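Local coordinates for protein chintase (Rhizomucor miehei, PDB 5YUQ) that hydrolyses the beta-1,4 glycosidic links of chitin as a fungal family 18 glycoside hydrolase, probably threading the chain through a tunnel-shaped active site, at residues A[291-294]-A[299-302]; A[210-215]-A[336-341]; A[302-307]-A[313-318]; A[19-24]-A[360-365]; A[25-30]-A[43-48]. All coordinates share one frame; numbering follows the deposited sequence. Where two conformers were deposited one is given.

Interaction 1. Residues A[291-294]-A[299-302]; sequences AQEG and SSGW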
# COMPACT_ATOMS: atom_id res chain seq x y z
N ALA A 291 -14.03 2.24 -14.78
CA ALA A 291 -14.66 1.33 -15.73
C ALA A 291 -16.08 1.77 -16.05
O ALA A 291 -16.46 1.86 -17.22
CB ALA A 291 -14.65 -0.08 -15.17
N GLN A 292 -16.86 2.07 -15.01
CA GLN A 292 -18.26 2.44 -15.19
C GLN A 292 -18.42 3.72 -16.00
O GLN A 292 -19.39 3.86 -16.76
CB GLN A 292 -18.97 2.59 -13.84
CG GLN A 292 -19.25 1.27 -13.11
CD GLN A 292 -19.52 1.47 -11.62
OE1 GLN A 292 -19.41 2.58 -11.09
NE2 GLN A 292 -19.86 0.38 -10.93
N GLU A 293 -17.48 4.65 -15.85
CA GLU A 293 -17.57 5.94 -16.54
C GLU A 293 -17.01 5.89 -17.95
O GLU A 293 -17.12 6.86 -18.70
CB GLU A 293 -16.85 7.03 -15.73
CG GLU A 293 -17.56 7.38 -14.44
CD GLU A 293 -16.87 8.49 -13.68
OE1 GLU A 293 -15.72 8.84 -14.05
OE2 GLU A 293 -17.47 9.01 -12.72
N GLY A 294 -16.41 4.76 -18.31
CA GLY A 294 -15.92 4.59 -19.67
C GLY A 294 -14.75 5.49 -19.97
O GLY A 294 -14.54 5.87 -21.12
N SER A 299 -15.00 8.53 -22.61
CA SER A 299 -16.35 8.93 -22.23
C SER A 299 -16.32 9.80 -20.97
O SER A 299 -15.26 10.00 -20.37
CB SER A 299 -17.24 7.71 -22.03
OG SER A 299 -18.60 8.09 -21.93
N SER A 300 -17.48 10.33 -20.61
CA SER A 300 -17.65 11.07 -19.36
C SER A 300 -16.76 12.30 -19.22
O SER A 300 -16.47 12.74 -18.11
CB SER A 300 -17.46 10.15 -18.16
OG SER A 300 -18.40 9.09 -18.19
N GLY A 301 -16.33 12.85 -20.35
CA GLY A 301 -15.57 14.09 -20.34
C GLY A 301 -14.08 13.90 -20.17
O GLY A 301 -13.36 14.85 -19.88
N TRP A 302 -13.61 12.66 -20.35
CA TRP A 302 -12.19 12.35 -20.22
C TRP A 302 -11.54 12.09 -21.57
O TRP A 302 -12.17 11.56 -22.48
CB TRP A 302 -12.01 11.11 -19.34
CG TRP A 302 -12.46 11.31 -17.94
CD1 TRP A 302 -13.70 11.05 -17.43
CD2 TRP A 302 -11.68 11.81 -16.86
NE1 TRP A 302 -13.74 11.37 -16.10
CE2 TRP A 302 -12.51 11.84 -15.72
CE3 TRP A 302 -10.36 12.25 -16.74
CZ2 TRP A 302 -12.05 12.29 -14.48
CZ3 TRP A 302 -9.91 12.69 -15.51
CH2 TRP A 302 -10.75 12.70 -14.40
O HOH W 1 -16.61 11.63 -15.17
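The hydroxyl of Ser300 makes the shortest polar bond of this contact, donating from OG to the backbone O of Glu293 over 2.6 Å. It arrives in the carbonyl plane and on a lone pair, with a C=O...OG angle of 127°. Ser300 OG reaches this acceptor because it stands anti to its own carbonyl carbon (chi1 -60°), which turns it toward the end of the helix. One residue earlier in the turn, Ser299 N donates to Gly294 O, the next carbonyl after Glu293, at 3.1 Å, but here the N-H comes from above the carbonyl plane instead of along a lone pair. Between these two bonds Ser299 CB packs against Glu293 O at 3.4 Å. A bound water links three further polar atoms: it accepts from Trp302 NE1 at 3.0 Å, donates to Ser300 O at 3.1 Å and gives a weak bond to Glu293 OE1. That carboxylate oxygen lies 3.8 Å from Trp302 NE1, too far for a direct bond, and has a firmer partner in the hydroxyl of Tyr285. Gly294 leaves the helix in a left-handed conformation, and Ser299 to Trp302 form a turn closed by Trp302 N on Ser299 O. The arrangement is thus a helix closed by a Schellman motif, in which the carbonyls of Glu293 and Gly294 receive the type I' beta turn leading into strand 302-307.

Interaction 2. Residues A[210-215]-A[336-341]; sequences SGNDAV and VDYAKK
Asn212 and Tyr338 both place CG anti to the backbone N (chi1 173° in Asn212), and these two torsions let the amide and the phenol meet in the gap between their helices. Tyr338 spans most of that gap: the axes of helix segments 211-215 and 336-341 come no closer than 11.6 Å, and the ring reaches across so that its hydroxyl touches the other backbone, with OH 3.2 Å from Asn212 CA. There Tyr338 OH donates to Asn212 OD1 at 2.7 Å, tilted 15° from the carbonyl plane. Amide and ring stand almost perpendicular, and OD1 lies at the edge of the ring, 3.3 Å from Tyr338 CE1. The same oxygen also receives a weak bond from Lys216 NZ. The Val215 side chain points back against the approaching Tyr338, its CG2 at the ring edge and 4.1 Å from Tyr338 CE2, while its CB lies 3.7 Å from Tyr338 OH; the phenol end touches both an amide and a valine. Tyr198 touches both Asn212 and Tyr338. At the start of helix 211-220, Ser210 is the N-cap: its OG accepts from Asp213 N at 3.1 Å and donates to Asp213 OD2, fixing the turn that carries Asn212. The segments run nearly parallel, 23° apart, as neighbouring outer helices do in the TIM barrel of family 18 glycoside hydrolases.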
# COMPACT_ATOMS: atom_id res chain seq x y z
N SER A 210 9.64 5.01 -7.82
CA SER A 210 8.74 4.21 -8.64
C SER A 210 8.86 2.79 -8.13
O SER A 210 9.63 2.52 -7.20
CB SER A 210 9.19 4.25 -10.09
OG SER A 210 10.49 3.65 -10.22
N GLY A 211 8.10 1.88 -8.74
CA GLY A 211 8.22 0.47 -8.40
C GLY A 211 9.65 -0.01 -8.59
O GLY A 211 10.23 -0.64 -7.70
N ASN A 212 10.22 0.31 -9.74
CA ASN A 212 11.59 -0.09 -10.04
C ASN A 212 12.60 0.50 -9.07
O ASN A 212 13.45 -0.22 -8.55
CB ASN A 212 11.95 0.29 -11.49
CG ASN A 212 13.41 0.05 -11.80
OD1 ASN A 212 13.89 -1.09 -11.78
ND2 ASN A 212 14.13 1.13 -12.11
N ASP A 213 12.52 1.80 -8.82
CA ASP A 213 13.48 2.44 -7.91
C ASP A 213 13.35 1.89 -6.50
O ASP A 213 14.35 1.68 -5.81
CB ASP A 213 13.28 3.96 -7.91
CG ASP A 213 13.68 4.60 -9.21
OD1 ASP A 213 14.90 4.75 -9.45
OD2 ASP A 213 12.79 4.95 -10.00
N ALA A 214 12.12 1.62 -6.08
CA ALA A 214 11.88 1.07 -4.76
C ALA A 214 12.47 -0.33 -4.62
O ALA A 214 13.15 -0.64 -3.64
CB ALA A 214 10.37 1.04 -4.46
N VAL A 215 12.21 -1.18 -5.61
CA VAL A 215 12.74 -2.54 -5.60
C VAL A 215 14.25 -2.49 -5.56
O VAL A 215 14.88 -3.19 -4.76
CB VAL A 215 12.24 -3.33 -6.83
CG1 VAL A 215 13.09 -4.56 -7.07
CG2 VAL A 215 10.78 -3.71 -6.65
N VAL A 336 3.54 -6.74 -13.47
CA VAL A 336 3.74 -8.17 -13.26
C VAL A 336 4.95 -8.67 -14.05
O VAL A 336 5.77 -9.42 -13.52
CB VAL A 336 2.49 -8.98 -13.64
CG1 VAL A 336 2.81 -10.47 -13.71
CG2 VAL A 336 1.37 -8.71 -12.64
N ASP A 337 5.06 -8.22 -15.30
CA ASP A 337 6.20 -8.60 -16.14
C ASP A 337 7.50 -8.18 -15.47
O ASP A 337 8.48 -8.93 -15.43
CB ASP A 337 6.10 -7.95 -17.53
CG ASP A 337 4.90 -8.44 -18.34
OD1 ASP A 337 4.39 -9.55 -18.09
OD2 ASP A 337 4.48 -7.70 -19.25
N TYR A 338 7.51 -6.96 -14.93
CA TYR A 338 8.66 -6.46 -14.20
C TYR A 338 8.97 -7.31 -12.97
O TYR A 338 10.13 -7.67 -12.72
CB TYR A 338 8.42 -5.01 -13.77
CG TYR A 338 9.54 -4.48 -12.91
CD1 TYR A 338 10.67 -3.93 -13.48
CD2 TYR A 338 9.48 -4.56 -11.52
CE1 TYR A 338 11.73 -3.46 -12.69
CE2 TYR A 338 10.51 -4.09 -10.73
CZ TYR A 338 11.63 -3.55 -11.32
OH TYR A 338 12.66 -3.10 -10.53
N ALA A 339 7.94 -7.63 -12.20
CA ALA A 339 8.13 -8.40 -10.98
C ALA A 339 8.72 -9.78 -11.29
O ALA A 339 9.60 -10.25 -10.58
CB ALA A 339 6.82 -8.54 -10.23
N LYS A 340 8.23 -10.40 -12.36
CA LYS A 340 8.75 -11.72 -12.74
C LYS A 340 10.20 -11.64 -13.21
O LYS A 340 11.02 -12.50 -12.87
CB LYS A 340 7.84 -12.36 -13.80
CG LYS A 340 6.44 -12.66 -13.27
CD LYS A 340 5.51 -13.15 -14.38
CE LYS A 340 5.95 -14.49 -14.94
NZ LYS A 340 5.60 -15.61 -14.03
N LYS A 341 10.53 -10.60 -13.98
CA LYS A 341 11.89 -10.41 -14.49
C LYS A 341 12.89 -10.17 -13.36
O LYS A 341 14.03 -10.63 -13.41
CB LYS A 341 11.92 -9.22 -15.46
CG LYS A 341 13.31 -8.90 -15.99
CD LYS A 341 13.25 -8.03 -17.24
CE LYS A 341 14.63 -7.49 -17.61
NZ LYS A 341 15.23 -6.72 -16.49

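Interaction 3. Residues A[302-307]-A[313-318]; sequences WVTYWD and PYAYSF
Tyr314 reaches across the hairpin onto Tyr305. From CB, its CG lies between the backbone N and the carbonyl carbon (chi1 64°), a crowded position that swings the ring over the neighbouring strand. One edge, at CD1 and CE1, runs beside Asp307, with CE1 3.8 Å from Asp307 CB; the other, at CE2, lies 3.6 Å from Tyr305 CD2. At CZ the ring meets Tyr305 CB, which sits over the face as a CH-pi contact, 3.5 Å from the centroid. The two phenol rings are nearly parallel, 18° apart, but slid so far that they barely overlap. At the tip, Tyr314 OH lies close to a water that donates to Trp306 O, at a distance too short to interpret with confidence. Along the backbone, Tyr305 N donates to Tyr314 O over 2.7 Å, and Tyr314 N answers to Tyr305 O. Val303 and Tyr316 form the next hydrogen-bonded antiparallel pair, with both bonds at 2.9 Å. On the sheet face that carries Trp302, Thr304 and Ala315, Ser317 CB lies over the six-membered ring of Trp302, 3.6 Å from its centroid, and Ala315 CB meets Trp302 CE3 at 3.6 Å. Trp306 CZ3 packs on Pro313 CD. Strand 312-317 of this beta hairpin also pairs antiparallel with strand 322-325, whose Lys322 and Leu324 touch Trp302, while Trp306 and Pro313 lean on helix 329-341.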
# COMPACT_ATOMS: atom_id res chain seq x y z
N TRP A 302 -13.61 12.66 -20.35
CA TRP A 302 -12.19 12.35 -20.22
C TRP A 302 -11.54 12.09 -21.57
O TRP A 302 -12.17 11.56 -22.48
CB TRP A 302 -12.01 11.11 -19.34
CG TRP A 302 -12.46 11.31 -17.94
CD1 TRP A 302 -13.70 11.05 -17.43
CD2 TRP A 302 -11.68 11.81 -16.86
NE1 TRP A 302 -13.74 11.37 -16.10
CE2 TRP A 302 -12.51 11.84 -15.72
CE3 TRP A 302 -10.36 12.25 -16.74
CZ2 TRP A 302 -12.05 12.29 -14.48
CZ3 TRP A 302 -9.91 12.69 -15.51
CH2 TRP A 302 -10.75 12.70 -14.40
N VAL A 303 -10.27 12.45 -21.68
CA VAL A 303 -9.44 12.06 -22.82
C VAL A 303 -8.26 11.27 -22.26
O VAL A 303 -7.53 11.76 -21.39
CB VAL A 303 -8.96 13.28 -23.61
CG1 VAL A 303 -7.99 12.86 -24.70
CG2 VAL A 303 -10.15 14.05 -24.21
N THR A 304 -8.08 10.05 -22.75
CA THR A 304 -7.08 9.15 -22.16
C THR A 304 -5.75 9.14 -22.93
O THR A 304 -5.72 9.32 -24.15
CB THR A 304 -7.65 7.72 -22.02
OG1 THR A 304 -8.86 7.77 -21.26
CG2 THR A 304 -6.67 6.81 -21.31
N TYR A 305 -4.66 8.96 -22.19
CA TYR A 305 -3.31 8.92 -22.73
C TYR A 305 -2.54 7.79 -22.07
O TYR A 305 -3.02 7.15 -21.13
CB TYR A 305 -2.58 10.23 -22.41
CG TYR A 305 -3.23 11.47 -22.96
CD1 TYR A 305 -2.92 11.92 -24.24
CD2 TYR A 305 -4.13 12.21 -22.21
CE1 TYR A 305 -3.51 13.07 -24.76
CE2 TYR A 305 -4.73 13.35 -22.73
CZ TYR A 305 -4.40 13.77 -23.99
OH TYR A 305 -4.99 14.91 -24.51
N TRP A 306 -1.33 7.54 -22.56
CA TRP A 306 -0.44 6.58 -21.93
C TRP A 306 0.86 7.28 -21.69
O TRP A 306 1.36 7.99 -22.57
CB TRP A 306 -0.22 5.38 -22.84
CG TRP A 306 0.77 4.36 -22.29
CD1 TRP A 306 2.11 4.29 -22.57
CD2 TRP A 306 0.48 3.28 -21.41
NE1 TRP A 306 2.67 3.22 -21.89
CE2 TRP A 306 1.69 2.59 -21.18
CE3 TRP A 306 -0.69 2.82 -20.79
CZ2 TRP A 306 1.76 1.46 -20.35
CZ3 TRP A 306 -0.62 1.71 -19.97
CH2 TRP A 306 0.59 1.04 -19.77
N ASP A 307 1.42 7.11 -20.50
CA ASP A 307 2.73 7.68 -20.21
C ASP A 307 3.79 6.61 -20.39
O ASP A 307 3.87 5.66 -19.60
CB ASP A 307 2.79 8.24 -18.80
CG ASP A 307 4.15 8.79 -18.47
OD1 ASP A 307 4.66 9.61 -19.25
OD2 ASP A 307 4.73 8.39 -17.43
N PRO A 313 -1.45 4.56 -17.56
CA PRO A 313 -2.40 5.41 -18.29
C PRO A 313 -2.71 6.66 -17.48
O PRO A 313 -2.58 6.66 -16.26
CB PRO A 313 -3.65 4.53 -18.35
CG PRO A 313 -3.58 3.73 -17.07
CD PRO A 313 -2.11 3.42 -16.90
N TYR A 314 -3.11 7.72 -18.17
CA TYR A 314 -3.63 8.87 -17.47
C TYR A 314 -4.69 9.50 -18.34
O TYR A 314 -4.76 9.21 -19.53
CB TYR A 314 -2.52 9.87 -17.11
CG TYR A 314 -1.81 10.50 -18.28
CD1 TYR A 314 -0.77 9.84 -18.93
CD2 TYR A 314 -2.15 11.77 -18.72
CE1 TYR A 314 -0.11 10.43 -19.99
CE2 TYR A 314 -1.49 12.36 -19.77
CZ TYR A 314 -0.48 11.69 -20.41
OH TYR A 314 0.16 12.28 -21.47
N ALA A 315 -5.53 10.32 -17.74
CA ALA A 315 -6.63 10.91 -18.48
C ALA A 315 -6.85 12.33 -18.02
O ALA A 315 -6.60 12.66 -16.86
CB ALA A 315 -7.90 10.07 -18.30
N TYR A 316 -7.29 13.18 -18.93
CA TYR A 316 -7.55 14.57 -18.58
C TYR A 316 -9.02 14.91 -18.79
O TYR A 316 -9.60 14.58 -19.82
CB TYR A 316 -6.67 15.50 -19.41
CG TYR A 316 -6.92 16.96 -19.07
CD1 TYR A 316 -6.50 17.49 -17.85
CD2 TYR A 316 -7.58 17.79 -19.95
CE1 TYR A 316 -6.73 18.82 -17.53
CE2 TYR A 316 -7.81 19.12 -19.64
CZ TYR A 316 -7.38 19.62 -18.43
OH TYR A 316 -7.62 20.94 -18.13
N SER A 317 -9.61 15.56 -17.79
CA SER A 317 -10.96 16.07 -17.91
C SER A 317 -10.91 17.58 -17.91
O SER A 317 -10.56 18.19 -16.91
CB SER A 317 -11.82 15.60 -16.73
OG SER A 317 -13.07 16.28 -16.73
N PHE A 318 -11.29 18.19 -19.04
CA PHE A 318 -11.26 19.64 -19.14
C PHE A 318 -12.19 20.22 -18.07
O PHE A 318 -11.88 21.23 -17.44
CB PHE A 318 -11.66 20.09 -20.55
CG PHE A 318 -11.43 21.55 -20.79
CD1 PHE A 318 -10.22 22.01 -21.28
CD2 PHE A 318 -12.43 22.47 -20.51
CE1 PHE A 318 -10.00 23.36 -21.50
CE2 PHE A 318 -12.22 23.82 -20.71
CZ PHE A 318 -11.01 24.27 -21.21
O HOH W 2 2.02 11.01 -22.58

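Interaction 4. Residues A[19-24]-A[360-365]; sequences WDKLDH and TLLNAL
Lys21 touches helix 360-363 at both ends of its side chain. At the root, Lys21 CB packs on Leu362 CD2 at 3.6 Å; at the tip, NZ donates to Asn363 OD1 over 2.8 Å. The chain runs extended as far as CE and then bends (chi4 -68°), which turns the ammonium onto the amide oxygen. NZ approaches OD1 26° out of the carbonyl plane, and Lys21 CD and CE pass close beside the same oxygen, with CD at 3.4 Å from Asn363 OD1. Leu362 also meets the lysine backbone, its CD1 lying 3.6 Å from Lys21 O. A second shell fixes these groups. Lys21 O and Leu362 O both accept from Gln366 NE2, so one amide joins the two backbones, and Asp355 OD2 accepts from Leu362 N at the start of the helix. On the loop side, Arg369 bonds Asp20 O and forms a salt bridge with Asp23. The contact thus ties the loop between strands 4-9 and 24-32 to the C-terminal helix: Leu22 and Leu362 both rest on Leu4 of strand 4-9, while Leu365 reaches strand 228-240 and helix 329-341.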
# COMPACT_ATOMS: atom_id res chain seq x y z
N TRP A 19 -11.65 -16.20 -4.74
CA TRP A 19 -10.65 -17.04 -4.09
C TRP A 19 -9.70 -17.74 -5.06
O TRP A 19 -8.52 -17.90 -4.76
CB TRP A 19 -11.34 -18.08 -3.21
CG TRP A 19 -12.15 -17.48 -2.10
CD1 TRP A 19 -13.50 -17.42 -2.02
CD2 TRP A 19 -11.64 -16.87 -0.91
NE1 TRP A 19 -13.87 -16.80 -0.84
CE2 TRP A 19 -12.74 -16.46 -0.15
CE3 TRP A 19 -10.35 -16.64 -0.42
CZ2 TRP A 19 -12.60 -15.83 1.09
CZ3 TRP A 19 -10.21 -16.02 0.80
CH2 TRP A 19 -11.33 -15.62 1.54
N ASP A 20 -10.21 -18.15 -6.21
CA ASP A 20 -9.38 -18.92 -7.14
C ASP A 20 -8.36 -18.05 -7.87
O ASP A 20 -7.48 -18.56 -8.56
CB ASP A 20 -10.25 -19.71 -8.13
CG ASP A 20 -11.00 -20.84 -7.45
OD1 ASP A 20 -10.36 -21.60 -6.69
OD2 ASP A 20 -12.22 -20.97 -7.67
N LYS A 21 -8.48 -16.74 -7.70
CA LYS A 21 -7.58 -15.80 -8.36
C LYS A 21 -6.55 -15.17 -7.43
O LYS A 21 -5.86 -14.21 -7.80
CB LYS A 21 -8.40 -14.72 -9.08
CG LYS A 21 -9.31 -15.28 -10.18
CD LYS A 21 -10.24 -14.20 -10.74
CE LYS A 21 -11.18 -14.74 -11.82
NZ LYS A 21 -10.44 -15.11 -13.05
N LEU A 22 -6.41 -15.72 -6.23
CA LEU A 22 -5.46 -15.17 -5.25
C LEU A 22 -4.96 -16.25 -4.32
O LEU A 22 -5.56 -17.32 -4.22
CB LEU A 22 -6.11 -14.02 -4.46
CG LEU A 22 -7.42 -14.31 -3.72
CD1 LEU A 22 -7.18 -14.89 -2.33
CD2 LEU A 22 -8.25 -13.05 -3.62
N ASP A 23 -3.87 -15.96 -3.62
CA ASP A 23 -3.25 -16.94 -2.74
C ASP A 23 -3.36 -16.57 -1.27
O ASP A 23 -3.29 -17.43 -0.40
CB ASP A 23 -1.77 -17.07 -3.09
CG ASP A 23 -1.55 -17.44 -4.53
OD1 ASP A 23 -1.95 -18.57 -4.90
OD2 ASP A 23 -0.98 -16.63 -5.28
N HIS A 24 -3.52 -15.29 -1.00
CA HIS A 24 -3.35 -14.78 0.35
C HIS A 24 -4.26 -13.58 0.53
O HIS A 24 -4.26 -12.67 -0.30
CB HIS A 24 -1.87 -14.37 0.50
CG HIS A 24 -1.50 -13.86 1.86
ND1 HIS A 24 -0.46 -12.97 2.04
CD2 HIS A 24 -1.96 -14.15 3.10
CE1 HIS A 24 -0.32 -12.71 3.33
NE2 HIS A 24 -1.21 -13.42 3.99
N THR A 360 -11.41 -7.43 -13.86
CA THR A 360 -10.47 -6.95 -14.87
C THR A 360 -9.05 -6.78 -14.32
O THR A 360 -8.09 -7.29 -14.90
CB THR A 360 -10.92 -5.61 -15.48
OG1 THR A 360 -12.20 -5.79 -16.11
CG2 THR A 360 -9.92 -5.14 -16.52
N LEU A 361 -8.92 -6.07 -13.21
CA LEU A 361 -7.59 -5.82 -12.64
C LEU A 361 -6.99 -7.05 -11.98
O LEU A 361 -5.80 -7.29 -12.10
CB LEU A 361 -7.61 -4.64 -11.67
CG LEU A 361 -8.07 -3.32 -12.30
CD1 LEU A 361 -7.76 -2.20 -11.33
CD2 LEU A 361 -7.39 -3.07 -13.64
N LEU A 362 -7.80 -7.84 -11.28
CA LEU A 362 -7.27 -9.04 -10.65
C LEU A 362 -6.84 -10.06 -11.69
O LEU A 362 -5.81 -10.71 -11.54
CB LEU A 362 -8.29 -9.65 -9.67
CG LEU A 362 -7.87 -10.89 -8.88
CD1 LEU A 362 -6.58 -10.65 -8.09
CD2 LEU A 362 -8.99 -11.33 -7.95
N ASN A 363 -7.60 -10.16 -12.78
CA ASN A 363 -7.20 -11.00 -13.90
C ASN A 363 -5.86 -10.56 -14.47
O ASN A 363 -5.06 -11.39 -14.89
CB ASN A 363 -8.26 -10.99 -15.00
CG ASN A 363 -9.49 -11.78 -14.61
OD1 ASN A 363 -9.46 -12.56 -13.66
ND2 ASN A 363 -10.57 -11.61 -15.36
N ALA A 364 -5.62 -9.26 -14.50
CA ALA A 364 -4.37 -8.71 -15.02
C ALA A 364 -3.15 -9.12 -14.19
O ALA A 364 -2.01 -8.97 -14.64
CB ALA A 364 -4.45 -7.18 -15.09
N LEU A 365 -3.38 -9.62 -12.99
CA LEU A 365 -2.28 -9.99 -12.12
C LEU A 365 -1.95 -11.48 -12.19
O LEU A 365 -0.96 -11.90 -11.62
CB LEU A 365 -2.58 -9.61 -10.67
CG LEU A 365 -2.78 -8.12 -10.39
CD1 LEU A 365 -3.02 -7.87 -8.90
CD2 LEU A 365 -1.58 -7.33 -10.88

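Interaction 5. Residues A[25-30]-A[43-48]; sequences IVYAFA and DSQLKS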
# COMPACT_ATOMS: atom_id res chain seq x y z
N ILE A 25 -5.07 -13.58 1.58
CA ILE A 25 -5.89 -12.42 1.90
C ILE A 25 -5.22 -11.68 3.05
O ILE A 25 -4.77 -12.32 4.00
CB ILE A 25 -7.32 -12.81 2.34
CG1 ILE A 25 -8.10 -13.40 1.16
CG2 ILE A 25 -8.08 -11.60 2.88
CD1 ILE A 25 -8.42 -12.42 0.06
N VAL A 26 -5.11 -10.37 2.94
CA VAL A 26 -4.54 -9.55 4.01
C VAL A 26 -5.64 -8.63 4.50
O VAL A 26 -6.12 -7.78 3.76
CB VAL A 26 -3.32 -8.75 3.54
CG1 VAL A 26 -2.57 -8.19 4.74
CG2 VAL A 26 -2.39 -9.65 2.74
N TYR A 27 -6.05 -8.82 5.74
CA TYR A 27 -7.24 -8.16 6.27
C TYR A 27 -6.84 -6.88 7.01
O TYR A 27 -6.15 -6.94 8.02
CB TYR A 27 -7.99 -9.11 7.20
CG TYR A 27 -9.37 -8.63 7.60
CD1 TYR A 27 -9.53 -7.63 8.55
CD2 TYR A 27 -10.50 -9.20 7.03
CE1 TYR A 27 -10.79 -7.19 8.90
CE2 TYR A 27 -11.76 -8.77 7.38
CZ TYR A 27 -11.90 -7.77 8.33
OH TYR A 27 -13.16 -7.34 8.66
N ALA A 28 -7.30 -5.74 6.51
CA ALA A 28 -6.90 -4.43 7.03
C ALA A 28 -8.08 -3.72 7.69
O ALA A 28 -9.16 -3.73 7.12
CB ALA A 28 -6.37 -3.59 5.88
N PHE A 29 -7.91 -3.09 8.86
CA PHE A 29 -6.70 -3.08 9.68
C PHE A 29 -7.08 -3.32 11.13
O PHE A 29 -8.16 -2.92 11.58
CB PHE A 29 -6.05 -1.68 9.66
CG PHE A 29 -5.34 -1.34 8.38
CD1 PHE A 29 -4.14 -1.97 8.05
CD2 PHE A 29 -5.83 -0.35 7.54
CE1 PHE A 29 -3.49 -1.65 6.87
CE2 PHE A 29 -5.18 -0.03 6.37
CZ PHE A 29 -4.01 -0.68 6.03
N ALA A 30 -6.18 -3.94 11.89
CA ALA A 30 -6.25 -3.88 13.34
C ALA A 30 -5.34 -2.72 13.73
O ALA A 30 -4.21 -2.64 13.26
CB ALA A 30 -5.77 -5.17 13.96
N ASP A 43 -15.01 -7.94 14.67
CA ASP A 43 -14.84 -9.33 15.09
C ASP A 43 -15.52 -10.34 14.17
O ASP A 43 -14.88 -11.27 13.68
CB ASP A 43 -15.37 -9.52 16.51
CG ASP A 43 -15.35 -10.97 16.96
OD1 ASP A 43 -14.24 -11.52 17.12
OD2 ASP A 43 -16.43 -11.57 17.13
N SER A 44 -16.82 -10.15 13.92
CA SER A 44 -17.58 -11.13 13.16
C SER A 44 -17.14 -11.18 11.71
O SER A 44 -17.19 -12.24 11.08
CB SER A 44 -19.07 -10.83 13.25
OG SER A 44 -19.36 -9.52 12.77
N GLN A 45 -16.73 -10.04 11.17
CA GLN A 45 -16.25 -10.03 9.79
C GLN A 45 -14.95 -10.81 9.66
O GLN A 45 -14.80 -11.61 8.74
CB GLN A 45 -16.06 -8.60 9.29
CG GLN A 45 -17.36 -7.87 9.05
CD GLN A 45 -17.17 -6.45 8.59
OE1 GLN A 45 -18.13 -5.68 8.51
NE2 GLN A 45 -15.94 -6.09 8.26
N LEU A 46 -14.00 -10.56 10.56
CA LEU A 46 -12.73 -11.28 10.49
C LEU A 46 -12.95 -12.78 10.64
O LEU A 46 -12.39 -13.56 9.88
CB LEU A 46 -11.74 -10.77 11.54
CG LEU A 46 -10.34 -11.39 11.49
CD1 LEU A 46 -9.77 -11.29 10.08
CD2 LEU A 46 -9.41 -10.72 12.48
N LYS A 47 -13.78 -13.18 11.60
CA LYS A 47 -14.05 -14.61 11.77
C LYS A 47 -14.73 -15.21 10.55
O LYS A 47 -14.39 -16.32 10.13
CB LYS A 47 -14.87 -14.87 13.04
CG LYS A 47 -14.12 -14.46 14.29
CD LYS A 47 -14.44 -15.31 15.50
CE LYS A 47 -13.43 -15.02 16.61
NZ LYS A 47 -13.88 -15.54 17.93
N SER A 48 -15.68 -14.48 9.96
CA SER A 48 -16.33 -14.95 8.75
C SER A 48 -15.33 -15.14 7.61
O SER A 48 -15.33 -16.18 6.95
CB SER A 48 -17.44 -13.99 8.32
OG SER A 48 -17.76 -14.20 6.96
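The phenol ring of Tyr27 has Leu46 CD1 over one face and Gln45 CB at its edge, near the ring plane. The methyl makes a CH-pi contact, 3.9 Å from the ring centroid and 19° off the normal, displaced toward the rim so that its nearest ring atom is Tyr27 CG at 3.7 Å. Leu46 reaches the face from a helix position that does not point straight at the strand: CG anti to its backbone N (chi1 -176°) sends CD1 over the ring. At the far end, Gln45 NE2 donates to Tyr27 OH at 3.1 Å, with an N-H...O angle of 155° and the hydroxyl close to the amide plane. Ring and amide planes are steeply inclined to each other, and Gln45 CB comes within 3.2 Å of the same Tyr27 OH. The stronger partner of both polar ends is Asp10: its carboxylate OD1 is bonded to Tyr27 OH, and its backbone O to Gln45 NE2. The hydroxyl is thus gripped by the amide and the carboxylate, which should fix the ring's tip where strand meets helix. Strand 24-32 runs parallel between strands 4-9 and 59-65 in the TIM barrel, with Tyr27 also resting on Val8; helix 43-55 packs outside it, where Lys47 makes a salt bridge with Glu96 of helix 80-97.

Overall arrangement
Interactions 2 and 5 are buried in the outer layer of the barrel, between helices (2) and between strand and helix (5), on opposite sides of the chain's centre. Each relies on a tyrosine hydrogen-bonded to a side-chain amide, as donor in interaction 2 and acceptor in interaction 5. Interaction 4, partly buried, trades the ring for a lysine and a leucine; it touches interaction 2 through Leu365 on Val336 and interaction 5 through Trp19 on Ile25. Interactions 1 and 3 lie farther out, with centres about 11 Å apart, and share Trp302; interaction 3, largely buried, depends on strand pairing and aromatic packing, and interaction 1, only partly buried, on backbone and water bonds. Both are nested within the loop that interaction 2 closes.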